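Local coordinates for endo-N-acetyl-beta-D-glucosaminidase (Hypocrea jecorina, PDB 4AC1), which hydrolyses N-linked glycans internally as a family 18 endo-N-acetyl-beta-D-glucosaminidase, the enzyme responsible for deglycosylating the fungus's own cellulases, at residues L154-S159 / D184-Q189; S171-Q176 / N209-A214; M79-G84 / D123-Q128; I6-T11 / G251-E256; T188-G193 / V216-L221. All blocks are in the same frame, centred on the assembly; numbering follows the deposited sequence. Where two conformers were deposited one is given.

In the fold
The chain folds as the (beta/alpha)8 barrel of glycoside hydrolase family 18. Contacts 1, 3, 4 and 5 join neighbouring parallel strands of its sheet, contact 1 mainly through a loop. Contact 4 pairs strand 4-9 with strand 251-255, closes the barrel and spans the other contacts along the chain. Contact 3 comes before contact 1. Contacts 1 and 5 share T188 and Q189, on strand 185-189, and their centres are about 7 Å apart. Contact 2 lies further out, between helix 172-179 and the loop before strand 216-221, and its centre is about 21 Å from that of contact 4. Contacts 1, 3 and 5 meet around the zinc of E127 and Q189, where the strands end.

Contact 1 (L154-S159 / D184-Q189); sequences LAPVAS and DWYNTQ
L154 and Y186 form a parallel beta bridge, and L154 O takes N187 N at 2.7 Å. Further on the chains bend. Q189 N donates to P156 O at 2.9 Å and A158 N returns to Q189 O at 3.0 Å, so V157 and Q189 form a single bridge. The touching parts run 46° apart.

The Q189 side chain runs extended alongside the loop. Its CG lies beside the backbone N (chi1 -47°), which brings the amide to A155. NE2 donates to A155 O at 2.9 Å, with the oxygen close to the amide plane. P156 crosses Y186 at about a right angle, its CG 3.9 Å from Y186 CB. The phenol ends elsewhere, with OH bound to Q176. T188 CG2 rests on A158 CA at 3.5 Å. On N187, OD1 accepts from W185 NE1 at 2.8 Å. OD1 is in the indole plane, NE1 above that of the amide carbonyl.

Every touching residue is buried, and most of the polar bonds here use backbone atoms. The bond from NE2 fixes which way the Q189 amide is turned. OE1 is thereby presented to a zinc ion that it shares with E127.

Contact 2 (S171-Q176 / N209-A214); sequences SYTALQ and NGFAPA. With ZN (zinc ion), chain I.
F211 reaches across to the start of helix 172-179, and apolar contact carries most of this pair. CG lies beside the backbone N (chi1 -61°), and the ring pushes its far rim to the helix. CE1 is 3.7 Å from Q176 CB. Y172 O lies at the ring edge, near its plane, 3.7 Å from CZ. In one of its two conformers, T173 CG2 touches F211 CZ at 3.7 Å and N209 ND2 at 3.6 Å. An alanine in place of F211 would be likely to open a gap beside Y172, T173 and Q176 and leave the loop with little hold on the helix.

The polar bonds lie within or beyond the segments. S171 is the N-cap of the helix, and its OG accepts from A174 N at 3.0 Å in a nearly straight bond. Q176 turns its OE1 to Y186 OH and K215 NZ.

A metal anchors the loop side. N209 OD1 binds zinc at 2.1 Å, with D163 and four waters completing six ligands, while N209 ND2 donates to L161 O. At G210 a CB would jam against N209 O, hence the glycine.

The contact sits on the outside of the barrel. F211 also packs on I206 of helix 201-208 and meets Y186 of strand 185-189 edge-to-face, so it joins two helices to one strand.

Contact 3 (M79-G84 / D123-Q128); sequences MGMVGG and DLDVEQ. With ZN (zinc ion), chain G.
M81 and D123 lie side by side and point the same way, with M81 CG 3.4 Å from D123 OD2. They face one side of a parallel strand pair whose axes are 4.9 Å apart and inclined at 23°. Both have CG anti to the backbone N (M81 173°, D123 -174°). M81 then bends at chi2 and chi3 and crosses D125 at a slant, which sets its CE 3.4 Å from D125 OD2. V82 and L124 lie on the reverse face.

Backbone bonds fix the register, among them V82 N to D123 O at 3.0 Å. G84 N extends the pairing by donating to D125 O at 2.9 Å. G83 has no choice: a CB would clash with D125 O.

E127 stretches past G84, its CD 3.4 Å from G84 C. Its OE2 binds zinc at 2.0 Å; four waters and an acetate oxygen complete the ligands, and a second zinc nearby is shared with Q189. Another water accepts from E127 N at 2.9 Å, close to G84 O and Q128 OE1.

D123, D125 and E127 match the DxDxE signature of family 18, in which the glutamate is the acid/base and the second aspartate assists the substrate acetamide. The same roles are probable here. D123 is buried but satisfied, since Y8 OH meets OD2 and T153 OG1 meets OD1. Since E127 binds it, zinc probably occupies part of the catalytic site.

Contact 4 (I6-T11 / G251-E256); sequences IVYFQT and GVMGWE
Y8 and W255 meet in the wall of the (beta/alpha)8 barrel, where its first and last strands close the sheet. Their rings are oblique, with planes 52° apart, and Y8 CG is 3.5 Å from W255 CE3. At the edge of the Y8 ring stand G254 O and the sulfur of M253, a Met-aromatic contact with SD 3.6 Å from CE1. The indole has Q10 NE2 at its edge, 3.4 Å from CH2, and E256 CB over one face, near the rim. That NE2 also bonds to S40.

The strands are parallel. I6 N bonds to V252 O, G254 N to I6 O, and Y8 N to G254 O.

A cis peptide between W255 and E256 precedes the carboxylate, as in other family 18 barrels. CG of E256 sits between N and the carbonyl carbon (chi1 55°), and the side chain bends at chi2 toward Q10 and T11. With an alanine here, the N-H groups of Q10 and T11 and the T11 hydroxyl would probably lose this acceptor.

OE1 takes Q10 N at 3.0 Å and T11 N at 2.9 Å, the latter on its syn lone pair, while OE2 receives T11 OG1 at 2.6 Å.

Contact 5 (T188-G193 / V216-L221); sequences TQFYSG and VVAGQL. With ACT (acetate ion), chain D.
T188 begins the pairing with strand 216-221. Its N donates to V217 O at 3.0 Å, and its O accepts from G219 N at 2.7 Å. The chains are parallel, and G219 must be small: a CB would strike T188 O. Next comes Q189, whose side chain turns to the barrel interior, where OE1 lies 3.1 Å from acetate O.

F190 is the centre of an inverse gamma turn that ends the strand. Its N makes only a weak bond to G219 O. Its ring leans on A218, and G219 N stands at the ring edge. F190 O is bridged to Q220 NE2 through a water, 2.7 Å from the carbonyl. The same NE2 donates to G219 O at 3.0 Å from above the carbonyl plane.

Y191 turns inward, with CG between the backbone N and carbonyl carbon (chi1 45°). L221 CD2 and Q189 CB lie over opposite faces of its ring, near the rim, and CD2 makes a CH-pi contact 3.8 Å from the centroid. Y191 OH donates to acetate O at 2.6 Å.

This likely limits how the ring can turn and directs its hydroxyl toward D125 and the zinc. The acetate, probably from the crystallisation liquor, also ligates zinc through OXT. Its place is still consistent with a substrate acetamide site, as tyrosines here bind that group in family 18 relatives.

Contact 1 (L154-S159 / D184-Q189)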
# COMPACT_ATOMS: atom_id res chain seq x y z
N LEU A 154 -1.23 -0.07 -6.70
CA LEU A 154 -1.59 1.33 -6.52
C LEU A 154 -2.53 1.43 -5.35
O LEU A 154 -3.06 0.42 -4.89
CB LEU A 154 -2.20 1.93 -7.79
CG LEU A 154 -1.24 2.01 -8.98
CD1 LEU A 154 -1.34 0.76 -9.88
CD2 LEU A 154 -1.46 3.30 -9.75
N ALA A 155 -2.76 2.66 -4.87
CA ALA A 155 -3.65 2.90 -3.74
C ALA A 155 -4.73 3.93 -4.11
O ALA A 155 -4.79 5.02 -3.53
CB ALA A 155 -2.82 3.37 -2.53
N PRO A 156 -5.62 3.60 -5.06
CA PRO A 156 -6.74 4.50 -5.34
C PRO A 156 -7.63 4.66 -4.11
O PRO A 156 -7.80 3.73 -3.34
CB PRO A 156 -7.52 3.73 -6.41
CG PRO A 156 -7.19 2.29 -6.17
CD PRO A 156 -5.77 2.28 -5.71
N VAL A 157 -8.21 5.84 -3.95
CA VAL A 157 -9.30 5.97 -3.00
C VAL A 157 -10.50 5.23 -3.61
O VAL A 157 -10.62 5.12 -4.82
CB VAL A 157 -9.61 7.44 -2.64
CG1 VAL A 157 -8.36 8.13 -2.11
CG2 VAL A 157 -10.20 8.19 -3.82
N ALA A 158 -11.37 4.70 -2.76
CA ALA A 158 -12.41 3.79 -3.25
C ALA A 158 -13.26 4.38 -4.39
O ALA A 158 -13.47 3.71 -5.40
CB ALA A 158 -13.30 3.33 -2.10
N SER A 159 -13.71 5.63 -4.23
CA SER A 159 -14.54 6.29 -5.23
C SER A 159 -13.83 6.44 -6.58
O SER A 159 -14.48 6.60 -7.61
CB SER A 159 -15.04 7.65 -4.72
OG SER A 159 -13.97 8.41 -4.23
N ASP A 184 -0.75 -5.88 -9.72
CA ASP A 184 -1.13 -7.05 -8.93
C ASP A 184 -2.41 -6.84 -8.12
O ASP A 184 -3.23 -7.75 -8.04
CB ASP A 184 0.04 -7.54 -8.07
CG ASP A 184 1.19 -7.98 -8.91
OD1 ASP A 184 1.10 -9.09 -9.49
OD2 ASP A 184 2.15 -7.22 -9.09
N TRP A 185 -2.57 -5.65 -7.54
CA TRP A 185 -3.81 -5.31 -6.84
C TRP A 185 -3.87 -3.82 -6.53
O TRP A 185 -2.89 -3.09 -6.73
CB TRP A 185 -4.03 -6.15 -5.55
CG TRP A 185 -3.16 -5.77 -4.39
CD1 TRP A 185 -3.42 -4.81 -3.45
CD2 TRP A 185 -1.90 -6.36 -4.02
NE1 TRP A 185 -2.41 -4.75 -2.53
CE2 TRP A 185 -1.47 -5.70 -2.84
CE3 TRP A 185 -1.10 -7.38 -4.56
CZ2 TRP A 185 -0.26 -6.00 -2.22
CZ3 TRP A 185 0.09 -7.69 -3.92
CH2 TRP A 185 0.50 -7.00 -2.76
N TYR A 186 -5.04 -3.40 -6.05
CA TYR A 186 -5.32 -2.04 -5.66
C TYR A 186 -5.56 -1.98 -4.15
O TYR A 186 -6.49 -2.62 -3.63
CB TYR A 186 -6.55 -1.51 -6.42
CG TYR A 186 -6.40 -1.55 -7.93
CD1 TYR A 186 -5.75 -0.51 -8.60
CD2 TYR A 186 -6.90 -2.62 -8.68
CE1 TYR A 186 -5.58 -0.54 -9.97
CE2 TYR A 186 -6.75 -2.65 -10.08
CZ TYR A 186 -6.10 -1.60 -10.70
OH TYR A 186 -5.95 -1.65 -12.08
N ASN A 187 -4.70 -1.25 -3.45
CA ASN A 187 -4.83 -0.98 -2.02
C ASN A 187 -5.88 0.10 -1.88
O ASN A 187 -5.58 1.29 -1.89
CB ASN A 187 -3.49 -0.50 -1.47
CG ASN A 187 -2.46 -1.60 -1.44
OD1 ASN A 187 -2.65 -2.61 -0.76
ND2 ASN A 187 -1.38 -1.42 -2.20
N THR A 188 -7.14 -0.33 -1.79
CA THR A 188 -8.24 0.59 -2.04
C THR A 188 -8.65 1.30 -0.75
O THR A 188 -8.97 0.65 0.25
CB THR A 188 -9.41 -0.14 -2.74
OG1 THR A 188 -8.93 -0.77 -3.93
CG2 THR A 188 -10.49 0.82 -3.16
N GLN A 189 -8.59 2.63 -0.77
CA GLN A 189 -8.76 3.39 0.46
C GLN A 189 -10.25 3.65 0.75
O GLN A 189 -10.85 4.57 0.19
CB GLN A 189 -7.97 4.70 0.40
CG GLN A 189 -6.53 4.53 -0.09
CD GLN A 189 -5.67 5.77 0.11
OE1 GLN A 189 -5.78 6.42 1.15
NE2 GLN A 189 -4.83 6.10 -0.86

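Contact 2 (S171-Q176 / N209-A214)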
# COMPACT_ATOMS: atom_id res chain seq x y z
N SER A 171 -7.21 8.24 -14.90
CA SER A 171 -8.33 7.31 -14.77
C SER A 171 -7.85 5.90 -14.39
O SER A 171 -7.01 5.31 -15.07
CB SER A 171 -9.12 7.26 -16.08
OG SER A 171 -9.97 6.12 -16.08
N TYR A 172 -8.41 5.35 -13.31
CA TYR A 172 -8.09 3.98 -12.91
C TYR A 172 -8.74 2.95 -13.82
O TYR A 172 -8.22 1.85 -13.95
CB TYR A 172 -8.46 3.74 -11.45
CG TYR A 172 -7.43 4.32 -10.51
CD1 TYR A 172 -7.53 5.64 -10.06
CD2 TYR A 172 -6.33 3.56 -10.09
CE1 TYR A 172 -6.58 6.19 -9.23
CE2 TYR A 172 -5.36 4.10 -9.25
CZ TYR A 172 -5.51 5.42 -8.82
OH TYR A 172 -4.55 5.95 -7.99
N THR A 173 -9.87 3.28 -14.44
CA THR A 173 -10.46 2.33 -15.39
C THR A 173 -9.62 2.27 -16.66
O THR A 173 -9.39 1.19 -17.18
CB THR A 173 -11.92 2.60 -15.72
OG1 THR A 173 -12.06 3.97 -16.08
CG2 THR A 173 -12.84 2.27 -14.53
N ALA A 174 -9.12 3.41 -17.14
CA ALA A 174 -8.22 3.41 -18.30
C ALA A 174 -6.93 2.65 -17.95
O ALA A 174 -6.46 1.83 -18.74
CB ALA A 174 -7.89 4.82 -18.73
N LEU A 175 -6.36 2.93 -16.78
CA LEU A 175 -5.15 2.22 -16.32
C LEU A 175 -5.36 0.71 -16.26
O LEU A 175 -4.50 -0.07 -16.71
CB LEU A 175 -4.72 2.74 -14.95
CG LEU A 175 -3.44 2.14 -14.36
CD1 LEU A 175 -2.24 2.45 -15.23
CD2 LEU A 175 -3.22 2.66 -12.95
N GLN A 176 -6.49 0.28 -15.70
CA GLN A 176 -6.78 -1.15 -15.62
C GLN A 176 -6.83 -1.76 -17.02
O GLN A 176 -6.30 -2.85 -17.25
CB GLN A 176 -8.07 -1.42 -14.82
CG GLN A 176 -8.62 -2.85 -14.93
CD GLN A 176 -7.68 -3.92 -14.39
OE1 GLN A 176 -7.04 -3.74 -13.35
NE2 GLN A 176 -7.62 -5.05 -15.07
N ASN A 209 -17.80 -2.29 -11.65
CA ASN A 209 -17.10 -1.35 -12.52
C ASN A 209 -15.84 -1.95 -13.17
O ASN A 209 -15.04 -1.22 -13.76
CB ASN A 209 -16.75 -0.05 -11.77
CG ASN A 209 -16.62 1.14 -12.71
OD1 ASN A 209 -17.33 1.23 -13.73
ND2 ASN A 209 -15.72 2.06 -12.38
N GLY A 210 -15.66 -3.26 -13.05
CA GLY A 210 -14.60 -3.97 -13.76
C GLY A 210 -13.32 -4.27 -13.00
O GLY A 210 -12.29 -4.59 -13.61
N PHE A 211 -13.35 -4.15 -11.68
CA PHE A 211 -12.18 -4.47 -10.86
C PHE A 211 -12.44 -5.77 -10.12
O PHE A 211 -13.31 -5.81 -9.25
CB PHE A 211 -11.84 -3.31 -9.90
CG PHE A 211 -11.51 -2.03 -10.61
CD1 PHE A 211 -10.21 -1.78 -11.07
CD2 PHE A 211 -12.49 -1.08 -10.85
CE1 PHE A 211 -9.91 -0.60 -11.75
CE2 PHE A 211 -12.20 0.10 -11.53
CZ PHE A 211 -10.91 0.33 -11.99
N ALA A 212 -11.70 -6.82 -10.47
CA ALA A 212 -11.91 -8.15 -9.90
C ALA A 212 -11.71 -8.16 -8.39
O ALA A 212 -10.78 -7.52 -7.88
CB ALA A 212 -10.97 -9.16 -10.56
N PRO A 213 -12.56 -8.90 -7.67
CA PRO A 213 -12.37 -9.02 -6.22
C PRO A 213 -10.94 -9.39 -5.82
O PRO A 213 -10.41 -8.84 -4.86
CB PRO A 213 -13.34 -10.14 -5.83
CG PRO A 213 -14.43 -10.04 -6.82
CD PRO A 213 -13.76 -9.65 -8.12
N ALA A 214 -10.30 -10.29 -6.57
CA ALA A 214 -8.92 -10.69 -6.29
C ALA A 214 -7.96 -9.50 -6.31
O ALA A 214 -6.90 -9.56 -5.68
CB ALA A 214 -8.46 -11.78 -7.27
ZN ZN I . -18.11 2.74 -14.92
O HOH W 1 -19.01 4.01 -16.25
O HOH W 2 -16.34 2.99 -15.78
O HOH W 3 -20.11 2.32 -14.15
O HOH W 4 -18.46 1.33 -16.20

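Contact 3 (M79-G84 / D123-Q128)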
# COMPACT_ATOMS: atom_id res chain seq x y z
N MET A 79 7.65 -4.74 0.58
CA MET A 79 7.50 -3.79 -0.51
C MET A 79 7.82 -2.39 -0.02
O MET A 79 7.92 -2.15 1.19
CB MET A 79 6.05 -3.76 -0.98
CG MET A 79 5.54 -5.07 -1.53
SD MET A 79 3.77 -5.10 -1.86
CE MET A 79 3.63 -3.84 -3.15
N GLY A 80 7.96 -1.46 -0.97
CA GLY A 80 7.97 -0.05 -0.65
C GLY A 80 6.69 0.59 -1.17
O GLY A 80 5.98 -0.01 -1.99
N MET A 81 6.41 1.81 -0.69
CA MET A 81 5.42 2.68 -1.32
C MET A 81 6.10 4.01 -1.54
O MET A 81 6.84 4.50 -0.67
CB MET A 81 4.17 2.84 -0.47
CG MET A 81 3.18 3.86 -1.00
SD MET A 81 3.38 5.52 -0.27
CE MET A 81 2.39 5.32 1.22
N VAL A 82 5.86 4.57 -2.71
CA VAL A 82 6.30 5.92 -3.06
C VAL A 82 5.06 6.81 -3.24
O VAL A 82 4.03 6.37 -3.79
CB VAL A 82 7.21 5.92 -4.32
CG1 VAL A 82 6.51 5.31 -5.52
CG2 VAL A 82 7.74 7.32 -4.66
N GLY A 83 5.16 8.04 -2.76
CA GLY A 83 4.07 9.01 -2.85
C GLY A 83 3.42 9.29 -1.52
O GLY A 83 4.09 9.73 -0.57
N GLY A 84 2.12 9.01 -1.42
CA GLY A 84 1.34 9.35 -0.24
C GLY A 84 1.07 10.84 -0.16
O GLY A 84 1.02 11.54 -1.17
N ASP A 123 4.41 0.04 -4.30
CA ASP A 123 3.06 0.62 -4.30
C ASP A 123 3.19 2.07 -4.74
O ASP A 123 4.00 2.82 -4.20
CB ASP A 123 2.47 0.52 -2.89
CG ASP A 123 1.02 0.97 -2.79
OD1 ASP A 123 0.17 0.57 -3.62
OD2 ASP A 123 0.70 1.71 -1.84
N LEU A 124 2.42 2.42 -5.76
CA LEU A 124 2.37 3.80 -6.27
C LEU A 124 1.11 4.44 -5.72
O LEU A 124 0.01 4.24 -6.24
CB LEU A 124 2.36 3.84 -7.81
CG LEU A 124 3.48 3.18 -8.62
CD1 LEU A 124 4.87 3.53 -8.11
CD2 LEU A 124 3.32 1.69 -8.68
N ASP A 125 1.29 5.18 -4.62
CA ASP A 125 0.17 5.80 -3.90
C ASP A 125 0.07 7.25 -4.33
O ASP A 125 0.71 8.14 -3.78
CB ASP A 125 0.41 5.68 -2.39
CG ASP A 125 -0.75 6.15 -1.54
OD1 ASP A 125 -1.77 6.65 -2.05
OD2 ASP A 125 -0.60 6.03 -0.30
N VAL A 126 -0.71 7.47 -5.38
CA VAL A 126 -0.71 8.75 -6.08
C VAL A 126 -1.82 9.63 -5.52
O VAL A 126 -3.01 9.39 -5.75
CB VAL A 126 -0.88 8.54 -7.60
CG1 VAL A 126 -0.84 9.88 -8.33
CG2 VAL A 126 0.22 7.59 -8.14
N GLU A 127 -1.42 10.62 -4.73
CA GLU A 127 -2.39 11.48 -4.05
C GLU A 127 -2.40 12.91 -4.59
O GLU A 127 -3.06 13.78 -4.03
CB GLU A 127 -2.18 11.45 -2.52
CG GLU A 127 -2.43 10.10 -1.86
CD GLU A 127 -2.30 10.14 -0.35
OE1 GLU A 127 -2.41 11.24 0.24
OE2 GLU A 127 -2.10 9.08 0.27
N GLN A 128 -1.68 13.15 -5.69
CA GLN A 128 -1.78 14.42 -6.43
C GLN A 128 -1.92 14.04 -7.90
O GLN A 128 -1.60 12.91 -8.27
CB GLN A 128 -0.55 15.32 -6.22
CG GLN A 128 -0.26 15.67 -4.78
CD GLN A 128 0.50 14.57 -4.05
OE1 GLN A 128 1.36 13.90 -4.62
NE2 GLN A 128 0.18 14.38 -2.77
ZN ZN G . -2.43 8.52 2.21
O HOH W 5 1.35 11.21 -3.93
O HOH W 6 -2.14 10.28 2.83
O HOH W 7 -4.67 8.52 2.03
O HOH W 8 -0.36 8.14 2.57
O HOH W 9 -2.75 7.99 4.29

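Contact 4 (I6-T11 / G251-E256)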
# COMPACT_ATOMS: atom_id res chain seq x y z
N ILE A 6 -2.11 -6.86 4.57
CA ILE A 6 -1.08 -5.91 4.21
C ILE A 6 -1.04 -4.82 5.26
O ILE A 6 -2.08 -4.30 5.64
CB ILE A 6 -1.43 -5.26 2.86
CG1 ILE A 6 -1.47 -6.33 1.76
CG2 ILE A 6 -0.46 -4.12 2.51
CD1 ILE A 6 -2.58 -6.14 0.76
N VAL A 7 0.15 -4.50 5.76
CA VAL A 7 0.32 -3.44 6.75
C VAL A 7 1.30 -2.40 6.22
O VAL A 7 2.44 -2.74 5.82
CB VAL A 7 0.85 -3.99 8.09
CG1 VAL A 7 1.30 -2.85 9.02
CG2 VAL A 7 -0.21 -4.87 8.75
N TYR A 8 0.86 -1.14 6.18
CA TYR A 8 1.74 -0.01 5.89
C TYR A 8 2.51 0.39 7.14
O TYR A 8 1.93 0.50 8.24
CB TYR A 8 0.93 1.18 5.40
CG TYR A 8 0.41 1.10 3.98
CD1 TYR A 8 -0.83 0.52 3.67
CD2 TYR A 8 1.17 1.61 2.92
CE1 TYR A 8 -1.28 0.46 2.36
CE2 TYR A 8 0.71 1.56 1.61
CZ TYR A 8 -0.51 0.98 1.34
OH TYR A 8 -0.99 0.93 0.04
N PHE A 9 3.81 0.62 6.96
CA PHE A 9 4.74 0.91 8.04
C PHE A 9 5.44 2.23 7.69
O PHE A 9 6.47 2.23 7.00
CB PHE A 9 5.74 -0.26 8.14
CG PHE A 9 6.67 -0.20 9.33
CD1 PHE A 9 6.27 -0.64 10.59
CD2 PHE A 9 7.98 0.24 9.17
CE1 PHE A 9 7.15 -0.59 11.68
CE2 PHE A 9 8.87 0.29 10.24
CZ PHE A 9 8.45 -0.13 11.50
N GLN A 10 4.83 3.35 8.10
CA GLN A 10 5.36 4.70 7.82
C GLN A 10 6.10 5.28 9.01
O GLN A 10 7.21 5.81 8.86
CB GLN A 10 4.27 5.67 7.37
CG GLN A 10 4.89 6.95 6.79
CD GLN A 10 3.89 8.02 6.49
OE1 GLN A 10 3.33 8.65 7.39
NE2 GLN A 10 3.66 8.26 5.22
N THR A 11 5.48 5.20 10.18
CA THR A 11 6.08 5.66 11.43
C THR A 11 7.02 4.56 11.89
O THR A 11 6.58 3.46 12.26
CB THR A 11 5.01 5.95 12.48
OG1 THR A 11 4.12 6.95 11.97
CG2 THR A 11 5.63 6.48 13.78
N GLY A 251 -8.24 -8.94 -0.00
CA GLY A 251 -7.75 -8.95 1.37
C GLY A 251 -8.01 -7.61 2.02
O GLY A 251 -8.94 -6.90 1.65
N VAL A 252 -7.19 -7.30 3.02
CA VAL A 252 -7.30 -6.06 3.80
C VAL A 252 -5.92 -5.43 3.96
O VAL A 252 -4.93 -6.14 4.13
CB VAL A 252 -7.90 -6.35 5.22
CG1 VAL A 252 -7.82 -5.11 6.13
CG2 VAL A 252 -9.33 -6.81 5.09
N MET A 253 -5.87 -4.10 3.86
CA MET A 253 -4.67 -3.37 4.24
C MET A 253 -5.00 -2.40 5.37
O MET A 253 -6.14 -1.96 5.51
CB MET A 253 -3.98 -2.68 3.04
CG MET A 253 -4.72 -1.51 2.37
SD MET A 253 -4.70 0.04 3.30
CE MET A 253 -4.96 1.17 1.94
N GLY A 254 -3.99 -2.12 6.18
CA GLY A 254 -4.14 -1.20 7.30
C GLY A 254 -3.17 -0.04 7.24
O GLY A 254 -1.95 -0.23 7.14
N TRP A 255 -3.72 1.17 7.33
CA TRP A 255 -2.94 2.41 7.49
C TRP A 255 -3.11 2.90 8.94
O TRP A 255 -4.21 3.32 9.31
CB TRP A 255 -3.41 3.51 6.52
CG TRP A 255 -2.54 4.70 6.67
CD1 TRP A 255 -2.67 5.70 7.58
CD2 TRP A 255 -1.32 4.95 5.96
NE1 TRP A 255 -1.63 6.59 7.47
CE2 TRP A 255 -0.78 6.14 6.48
CE3 TRP A 255 -0.64 4.28 4.93
CZ2 TRP A 255 0.42 6.70 6.00
CZ3 TRP A 255 0.56 4.83 4.45
CH2 TRP A 255 1.06 6.03 4.98
N GLU A 256 -2.08 2.85 9.79
CA GLU A 256 -0.77 2.22 9.54
C GLU A 256 -0.37 1.51 10.84
O GLU A 256 -1.12 1.51 11.84
CB GLU A 256 0.28 3.26 9.15
CG GLU A 256 0.41 4.40 10.16
CD GLU A 256 1.83 4.92 10.33
OE1 GLU A 256 2.81 4.16 10.10
OE2 GLU A 256 1.97 6.09 10.73
O HOH W 10 4.02 2.19 11.68

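Contact 5 (T188-G193 / V216-L221)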
# COMPACT_ATOMS: atom_id res chain seq x y z
N THR A 188 -7.14 -0.33 -1.79
CA THR A 188 -8.24 0.59 -2.04
C THR A 188 -8.65 1.30 -0.75
O THR A 188 -8.97 0.65 0.25
CB THR A 188 -9.41 -0.14 -2.74
OG1 THR A 188 -8.93 -0.77 -3.93
CG2 THR A 188 -10.49 0.82 -3.16
N GLN A 189 -8.59 2.63 -0.77
CA GLN A 189 -8.76 3.39 0.46
C GLN A 189 -10.25 3.65 0.75
O GLN A 189 -10.85 4.57 0.19
CB GLN A 189 -7.97 4.70 0.40
CG GLN A 189 -6.53 4.53 -0.09
CD GLN A 189 -5.67 5.77 0.11
OE1 GLN A 189 -5.78 6.42 1.15
NE2 GLN A 189 -4.83 6.10 -0.86
N PHE A 190 -10.83 2.81 1.61
CA PHE A 190 -12.22 2.97 2.08
C PHE A 190 -12.24 3.84 3.34
O PHE A 190 -12.63 3.39 4.44
CB PHE A 190 -12.88 1.61 2.37
CG PHE A 190 -13.12 0.75 1.14
CD1 PHE A 190 -12.12 -0.07 0.62
CD2 PHE A 190 -14.37 0.74 0.52
CE1 PHE A 190 -12.35 -0.86 -0.50
CE2 PHE A 190 -14.62 -0.05 -0.59
CZ PHE A 190 -13.60 -0.86 -1.10
N TYR A 191 -11.82 5.08 3.18
CA TYR A 191 -11.77 6.04 4.28
C TYR A 191 -11.59 7.45 3.73
O TYR A 191 -11.54 7.62 2.50
CB TYR A 191 -10.69 5.67 5.31
CG TYR A 191 -9.32 5.27 4.78
CD1 TYR A 191 -8.32 6.22 4.54
CD2 TYR A 191 -9.00 3.91 4.62
CE1 TYR A 191 -7.03 5.84 4.11
CE2 TYR A 191 -7.73 3.52 4.20
CZ TYR A 191 -6.75 4.48 3.94
OH TYR A 191 -5.51 4.05 3.53
N SER A 192 -11.55 8.44 4.62
CA SER A 192 -11.36 9.85 4.27
C SER A 192 -12.52 10.43 3.47
O SER A 192 -12.40 11.51 2.89
CB SER A 192 -10.03 10.08 3.55
OG SER A 192 -8.97 9.69 4.40
N GLY A 193 -13.65 9.72 3.47
CA GLY A 193 -14.84 10.17 2.77
C GLY A 193 -15.08 9.45 1.46
O GLY A 193 -16.16 9.52 0.90
N VAL A 216 -8.98 -6.24 -5.53
CA VAL A 216 -9.46 -5.15 -4.67
C VAL A 216 -9.23 -5.51 -3.20
O VAL A 216 -9.95 -6.32 -2.62
CB VAL A 216 -10.95 -4.81 -4.95
CG1 VAL A 216 -11.37 -3.62 -4.11
CG2 VAL A 216 -11.16 -4.52 -6.42
N VAL A 217 -8.18 -4.93 -2.64
CA VAL A 217 -7.87 -5.03 -1.22
C VAL A 217 -8.62 -3.92 -0.49
O VAL A 217 -8.57 -2.75 -0.89
CB VAL A 217 -6.34 -4.91 -0.99
CG1 VAL A 217 -6.01 -4.62 0.46
CG2 VAL A 217 -5.66 -6.19 -1.42
N ALA A 218 -9.35 -4.32 0.54
CA ALA A 218 -10.11 -3.38 1.38
C ALA A 218 -9.23 -2.64 2.37
O ALA A 218 -8.84 -3.19 3.40
CB ALA A 218 -11.21 -4.11 2.09
N GLY A 219 -8.92 -1.40 2.04
CA GLY A 219 -8.10 -0.57 2.89
C GLY A 219 -8.87 0.00 4.06
O GLY A 219 -10.02 0.45 3.90
N GLN A 220 -8.20 0.01 5.21
CA GLN A 220 -8.78 0.44 6.48
C GLN A 220 -7.82 1.29 7.29
O GLN A 220 -6.62 0.99 7.39
CB GLN A 220 -9.13 -0.79 7.32
CG GLN A 220 -10.28 -1.61 6.75
CD GLN A 220 -11.60 -0.94 7.00
OE1 GLN A 220 -12.19 -1.09 8.07
NE2 GLN A 220 -12.08 -0.18 6.02
N LEU A 221 -8.34 2.36 7.88
CA LEU A 221 -7.62 3.04 8.94
C LEU A 221 -7.53 2.11 10.16
O LEU A 221 -8.51 1.46 10.53
CB LEU A 221 -8.31 4.35 9.33
CG LEU A 221 -8.33 5.46 8.28
CD1 LEU A 221 -9.12 6.65 8.82
CD2 LEU A 221 -6.93 5.90 7.89
C ACT D . -2.84 5.54 2.13
O ACT D . -3.54 5.74 3.15
OXT ACT D . -2.45 6.56 1.53
CH3 ACT D . -2.54 4.15 1.67
O HOH W 11 -14.33 1.80 5.87
O HOH W 12 -11.18 2.79 7.46